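Local structure of 3-oxoacyl-(acyl-carrier protein) synthase II (Thermus thermophilus, 1J3N) at residues Pro213-Asp225 with Thr363-Phe377. The protein catalyses, as a beta-ketoacyl-ACP synthase of the thiolase superfamily, the condensation step that lengthens acyl chains during fatty acid synthesis, working as a homodimer. Numbering follows the deposited sequence.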
loop_
_atom_site.group_PDB
_atom_site.type_symbol
_atom_site.label_atom_id
_atom_site.label_comp_id
_atom_site.label_asym_id
_atom_site.label_seq_id
_atom_site.Cartn_x
_atom_site.Cartn_y
_atom_site.Cartn_z
ATOM N N PRO A 213 -2.462 23.483 -24.008
ATOM C CA PRO A 213 -2.692 22.266 -23.228
ATOM C C PRO A 213 -2.160 20.972 -23.845
ATOM O O PRO A 213 -1.467 20.209 -23.178
ATOM C CB PRO A 213 -4.210 22.250 -23.061
ATOM C CG PRO A 213 -4.567 23.710 -23.063
ATOM C CD PRO A 213 -3.726 24.215 -24.208
ATOM N N GLU A 214 -2.480 20.724 -25.111
ATOM C CA GLU A 214 -2.036 19.498 -25.768
ATOM C C GLU A 214 -0.529 19.413 -25.982
ATOM O O GLU A 214 0.000 18.330 -26.253
ATOM C CB GLU A 214 -2.751 19.329 -27.115
ATOM C CG GLU A 214 -4.261 19.237 -27.000
ATOM C CD GLU A 214 -4.936 18.881 -28.312
ATOM O OE1 GLU A 214 -6.182 18.791 -28.326
ATOM O OE2 GLU A 214 -4.227 18.685 -29.325
ATOM N N LYS A 215 0.158 20.548 -25.858
ATOM C CA LYS A 215 1.608 20.595 -26.050
ATOM C C LYS A 215 2.392 20.712 -24.742
ATOM O O LYS A 215 3.626 20.656 -24.748
ATOM C CB LYS A 215 1.987 21.780 -26.951
ATOM C CG LYS A 215 1.384 21.748 -28.350
ATOM C CD LYS A 215 1.925 22.905 -29.183
ATOM C CE LYS A 215 1.386 22.900 -30.608
ATOM N NZ LYS A 215 1.916 24.078 -31.366
ATOM N N ALA A 216 1.685 20.875 -23.627
ATOM C CA ALA A 216 2.336 21.020 -22.326
ATOM C C ALA A 216 3.209 19.815 -21.956
ATOM O O ALA A 216 4.391 19.974 -21.650
ATOM C CB ALA A 216 1.286 21.278 -21.239
ATOM N N SER A 217 2.633 18.617 -21.974
ATOM C CA SER A 217 3.400 17.407 -21.655
ATOM C C SER A 217 4.251 17.038 -22.868
ATOM O O SER A 217 3.754 16.479 -23.842
ATOM C CB SER A 217 2.464 16.249 -21.318
ATOM O OG SER A 217 3.213 15.079 -21.044
ATOM N N ARG A 218 5.543 17.340 -22.793
ATOM C CA ARG A 218 6.464 17.095 -23.899
ATOM C C ARG A 218 7.787 16.506 -23.393
ATOM O O ARG A 218 8.822 17.176 -23.401
ATOM C CB ARG A 218 6.717 18.426 -24.622
ATOM C CG ARG A 218 7.226 19.535 -23.693
ATOM C CD ARG A 218 7.242 20.902 -24.378
ATOM N NE ARG A 218 7.746 20.829 -25.747
ATOM C CZ ARG A 218 6.968 20.736 -26.821
ATOM N NH1 ARG A 218 5.648 20.712 -26.685
ATOM N NH2 ARG A 218 7.508 20.656 -28.027
ATOM N N PRO A 219 7.767 15.236 -22.961
ATOM C CA PRO A 219 8.970 14.571 -22.447
ATOM C C PRO A 219 10.117 14.453 -23.438
ATOM O O PRO A 219 9.913 14.211 -24.628
ATOM C CB PRO A 219 8.446 13.211 -21.992
ATOM C CG PRO A 219 7.314 12.957 -22.947
ATOM C CD PRO A 219 6.630 14.300 -23.024
ATOM N N PHE A 220 11.326 14.634 -22.917
ATOM C CA PHE A 220 12.556 14.553 -23.690
ATOM C C PHE A 220 12.798 15.752 -24.602
ATOM O O PHE A 220 13.790 15.783 -25.325
ATOM C CB PHE A 220 12.586 13.251 -24.497
ATOM C CG PHE A 220 12.275 12.026 -23.672
ATOM C CD1 PHE A 220 13.016 11.732 -22.527
ATOM C CD2 PHE A 220 11.209 11.196 -24.006
ATOM C CE1 PHE A 220 12.696 10.634 -21.725
ATOM C CE2 PHE A 220 10.881 10.091 -23.209
ATOM C CZ PHE A 220 11.624 9.815 -22.070
ATOM N N THR A 221 11.905 16.742 -24.578
ATOM C CA THR A 221 12.108 17.922 -25.409
ATOM C C THR A 221 12.901 18.956 -24.615
ATOM O O THR A 221 12.924 18.929 -23.383
ATOM C CB THR A 221 10.789 18.581 -25.846
ATOM O OG1 THR A 221 10.082 19.038 -24.688
ATOM C CG2 THR A 221 9.935 17.605 -26.642
ATOM N N LEU A 222 13.550 19.868 -25.329
ATOM C CA LEU A 222 14.349 20.912 -24.702
ATOM C C LEU A 222 13.499 21.892 -23.898
ATOM O O LEU A 222 13.990 22.517 -22.963
ATOM C CB LEU A 222 15.127 21.671 -25.776
ATOM C CG LEU A 222 16.273 20.916 -26.459
ATOM C CD1 LEU A 222 16.587 21.550 -27.810
ATOM C CD2 LEU A 222 17.497 20.930 -25.549
ATOM N N SER A 223 12.224 22.018 -24.259
ATOM C CA SER A 223 11.319 22.943 -23.577
ATOM C C SER A 223 10.428 22.320 -22.498
ATOM O O SER A 223 9.486 22.964 -22.025
ATOM C CB SER A 223 10.441 23.659 -24.608
ATOM O OG SER A 223 9.764 22.730 -25.440
ATOM N N ARG A 224 10.728 21.085 -22.102
ATOM C CA ARG A 224 9.940 20.394 -21.074
ATOM C C ARG A 224 9.998 21.148 -19.737
ATOM O O ARG A 224 11.080 21.475 -19.254
ATOM C CB ARG A 224 10.446 18.958 -20.911
ATOM C CG ARG A 224 11.916 18.816 -20.512
ATOM C CD ARG A 224 12.326 17.341 -20.540
ATOM N NE ARG A 224 13.609 17.051 -19.904
ATOM C CZ ARG A 224 14.792 17.065 -20.521
ATOM N NH1 ARG A 224 14.874 17.363 -21.810
ATOM N NH2 ARG A 224 15.898 16.759 -19.849
ATOM N N ASP A 225 8.836 21.414 -19.135
ATOM C CA ASP A 225 8.789 22.179 -17.887
ATOM C C ASP A 225 7.888 21.638 -16.771
ATOM O O ASP A 225 7.227 22.420 -16.085
ATOM C CB ASP A 225 8.353 23.612 -18.197
ATOM C CG ASP A 225 6.860 23.718 -18.498
ATOM O OD1 ASP A 225 6.366 22.960 -19.365
ATOM O OD2 ASP A 225 6.178 24.558 -17.869
ATOM N N THR A 363 5.684 9.119 -28.923
ATOM C CA THR A 363 5.881 10.109 -27.882
ATOM C C THR A 363 5.546 11.369 -28.661
ATOM O O THR A 363 6.371 11.848 -29.445
ATOM C CB THR A 363 7.353 10.198 -27.418
ATOM O OG1 THR A 363 7.775 8.938 -26.886
ATOM C CG2 THR A 363 7.504 11.256 -26.339
ATOM N N ILE A 364 4.336 11.891 -28.489
ATOM C CA ILE A 364 3.960 13.101 -29.219
ATOM C C ILE A 364 4.639 14.347 -28.650
ATOM O O ILE A 364 5.296 14.294 -27.610
ATOM C CB ILE A 364 2.418 13.320 -29.222
ATOM C CG1 ILE A 364 1.918 13.642 -27.813
ATOM C CG2 ILE A 364 1.713 12.068 -29.760
ATOM C CD1 ILE A 364 0.456 14.083 -27.783
ATOM N N ASN A 365 4.483 15.464 -29.355
ATOM C CA ASN A 365 5.048 16.748 -28.954
ATOM C C ASN A 365 6.573 16.790 -28.973
ATOM O O ASN A 365 7.178 17.728 -28.450
ATOM C CB ASN A 365 4.553 17.149 -27.558
ATOM C CG ASN A 365 3.053 17.411 -27.514
ATOM O OD1 ASN A 365 2.451 17.850 -28.500
ATOM N ND2 ASN A 365 2.446 17.165 -26.356
ATOM N N LEU A 366 7.189 15.778 -29.572
ATOM C CA LEU A 366 8.644 15.709 -29.666
ATOM C C LEU A 366 9.112 16.646 -30.790
ATOM O O LEU A 366 9.815 16.234 -31.712
ATOM C CB LEU A 366 9.060 14.269 -29.968
ATOM C CG LEU A 366 10.496 13.853 -29.676
ATOM C CD1 LEU A 366 10.706 13.732 -28.177
ATOM C CD2 LEU A 366 10.772 12.529 -30.350
ATOM N N GLU A 367 8.710 17.911 -30.699
ATOM C CA GLU A 367 9.053 18.923 -31.692
ATOM C C GLU A 367 10.513 19.370 -31.599
ATOM O O GLU A 367 11.215 19.453 -32.609
ATOM C CB GLU A 367 8.128 20.135 -31.524
ATOM C CG GLU A 367 8.328 21.237 -32.556
ATOM C CD GLU A 367 7.362 22.392 -32.371
ATOM O OE1 GLU A 367 6.138 22.175 -32.510
ATOM O OE2 GLU A 367 7.825 23.518 -32.080
ATOM N N ASP A 368 10.957 19.656 -30.379
ATOM C CA ASP A 368 12.322 20.107 -30.117
ATOM C C ASP A 368 13.055 19.079 -29.266
ATOM O O ASP A 368 13.330 19.317 -28.091
ATOM C CB ASP A 368 12.291 21.443 -29.375
ATOM C CG ASP A 368 11.567 21.349 -28.040
ATOM O OD1 ASP A 368 10.415 20.863 -28.016
ATOM O OD2 ASP A 368 12.150 21.759 -27.014
ATOM N N PRO A 369 13.383 17.918 -29.851
ATOM C CA PRO A 369 14.086 16.881 -29.090
ATOM C C PRO A 369 15.405 17.366 -28.503
ATOM O O PRO A 369 16.114 18.159 -29.123
ATOM C CB PRO A 369 14.271 15.762 -30.117
ATOM C CG PRO A 369 14.324 16.508 -31.430
ATOM C CD PRO A 369 13.215 17.517 -31.259
ATOM N N ASP A 370 15.711 16.892 -27.298
ATOM C CA ASP A 370 16.941 17.249 -26.601
ATOM C C ASP A 370 18.075 16.358 -27.105
ATOM O O ASP A 370 18.023 15.138 -26.963
ATOM C CB ASP A 370 16.773 17.046 -25.092
ATOM C CG ASP A 370 17.885 17.694 -24.288
ATOM O OD1 ASP A 370 19.071 17.512 -24.641
ATOM O OD2 ASP A 370 17.568 18.383 -23.294
ATOM N N PRO A 371 19.120 16.961 -27.693
ATOM C CA PRO A 371 20.262 16.201 -28.218
ATOM C C PRO A 371 21.078 15.437 -27.175
ATOM O O PRO A 371 21.725 14.449 -27.495
ATOM C CB PRO A 371 21.085 17.271 -28.933
ATOM C CG PRO A 371 20.802 18.507 -28.117
ATOM C CD PRO A 371 19.313 18.409 -27.894
ATOM N N GLU A 372 21.054 15.898 -25.930
ATOM C CA GLU A 372 21.798 15.229 -24.870
ATOM C C GLU A 372 21.232 13.831 -24.597
ATOM O O GLU A 372 21.925 12.966 -24.057
ATOM C CB GLU A 372 21.749 16.062 -23.587
ATOM C CG GLU A 372 22.396 15.382 -22.390
ATOM C CD GLU A 372 22.138 16.117 -21.091
ATOM O OE1 GLU A 372 22.887 17.067 -20.770
ATOM O OE2 GLU A 372 21.171 15.747 -20.395
ATOM N N LEU A 373 19.973 13.621 -24.973
ATOM C CA LEU A 373 19.296 12.337 -24.777
ATOM C C LEU A 373 19.140 11.653 -26.139
ATOM O O LEU A 373 18.062 11.669 -26.730
ATOM C CB LEU A 373 17.915 12.576 -24.155
ATOM C CG LEU A 373 17.863 13.561 -22.978
ATOM C CD1 LEU A 373 16.418 13.833 -22.594
ATOM C CD2 LEU A 373 18.637 12.993 -21.799
ATOM N N ASP A 374 20.217 11.046 -26.625
ATOM C CA ASP A 374 20.208 10.400 -27.935
ATOM C C ASP A 374 19.595 9.004 -28.008
ATOM O O ASP A 374 20.283 8.025 -28.307
ATOM C CB ASP A 374 21.632 10.358 -28.500
ATOM C CG ASP A 374 22.569 9.522 -27.651
ATOM O OD1 ASP A 374 22.673 9.800 -26.438
ATOM O OD2 ASP A 374 23.200 8.590 -28.198
ATOM N N LEU A 375 18.299 8.914 -27.740
ATOM C CA LEU A 375 17.605 7.639 -27.813
ATOM C C LEU A 375 16.467 7.796 -28.806
ATOM O O LEU A 375 16.020 8.911 -29.075
ATOM C CB LEU A 375 17.048 7.237 -26.445
ATOM C CG LEU A 375 18.055 6.853 -25.357
ATOM C CD1 LEU A 375 17.307 6.458 -24.088
ATOM C CD2 LEU A 375 18.918 5.695 -25.840
ATOM N N ASP A 376 16.008 6.681 -29.359
ATOM C CA ASP A 376 14.912 6.710 -30.316
ATOM C C ASP A 376 13.606 6.808 -29.525
ATOM O O ASP A 376 13.144 5.814 -28.971
ATOM C CB ASP A 376 14.921 5.429 -31.159
ATOM C CG ASP A 376 13.884 5.452 -32.261
ATOM O OD1 ASP A 376 12.964 6.293 -32.203
ATOM O OD2 ASP A 376 13.981 4.620 -33.184
ATOM N N PHE A 377 13.013 8.002 -29.492
ATOM C CA PHE A 377 11.775 8.226 -28.748
ATOM C C PHE A 377 10.467 8.040 -29.523
ATOM O O PHE A 377 9.401 8.463 -29.067
ATOM C CB PHE A 377 11.815 9.609 -28.097
ATOM C CG PHE A 377 12.893 9.749 -27.059
ATOM C CD1 PHE A 377 12.900 8.925 -25.931
ATOM C CD2 PHE A 377 13.918 10.678 -27.219
ATOM C CE1 PHE A 377 13.916 9.023 -24.977
ATOM C CE2 PHE A 377 14.941 10.785 -26.270
ATOM C CZ PHE A 377 14.940 9.955 -25.146
HETATM O O HOH W 1 4.544 20.124 -29.426
HETATM O O HOH W 2 7.575 15.412 -26.280
HETATM O O HOH W 3 18.621 16.831 -20.814
#
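Phe220 and Phe377 form an offset stack, planes 8° apart and centroids 3.9 Å apart, at the tightly packed end of this loop-to-loop contact. Pro219 CB lies over the other face of the Phe220 ring, toward its rim, while Leu373 CD1 and Thr363 CG2 meet its edge; Leu373 reaches on to Val313 of helix 306-324. A single beta bridge pairs Thr221 with Pro369, through Asp370 N to Phe220 O and Leu222 N to Asp368 O (2.8 Å). The buried guanidinium of Arg218, bent at chi3 (-42°), sends NH2 in its own plane to Asp368 OD1 (2.9 Å, 169°) and NH1 back to Lys215 O. Asp368 OD2 takes Ser223 OG at 3.0 Å. Cut back to an alanine, Arg218 would probably leave the Asp368 carboxylate without its charged mate and Lys215 O without this donor. Both N-H bonds of Asn365 ND2 are used, on Glu214 O (2.7 Å) and Ser217 O (2.9 Å), which fixes the amide's rotation; water 1 joins its OD1 to Arg218 NH1. Arg224 NH1 bridges to Asp370 OD2, and water 3 ties both residues to Glu372. The solvent side is looser: Leu222 CD2 rests on Pro371 CD (3.9 Å), and Lys215 and Glu367 are exposed. With one beta bridge, side chains do much of the joining, and Asp368 and Asp370 probably balance two buried arginine charges.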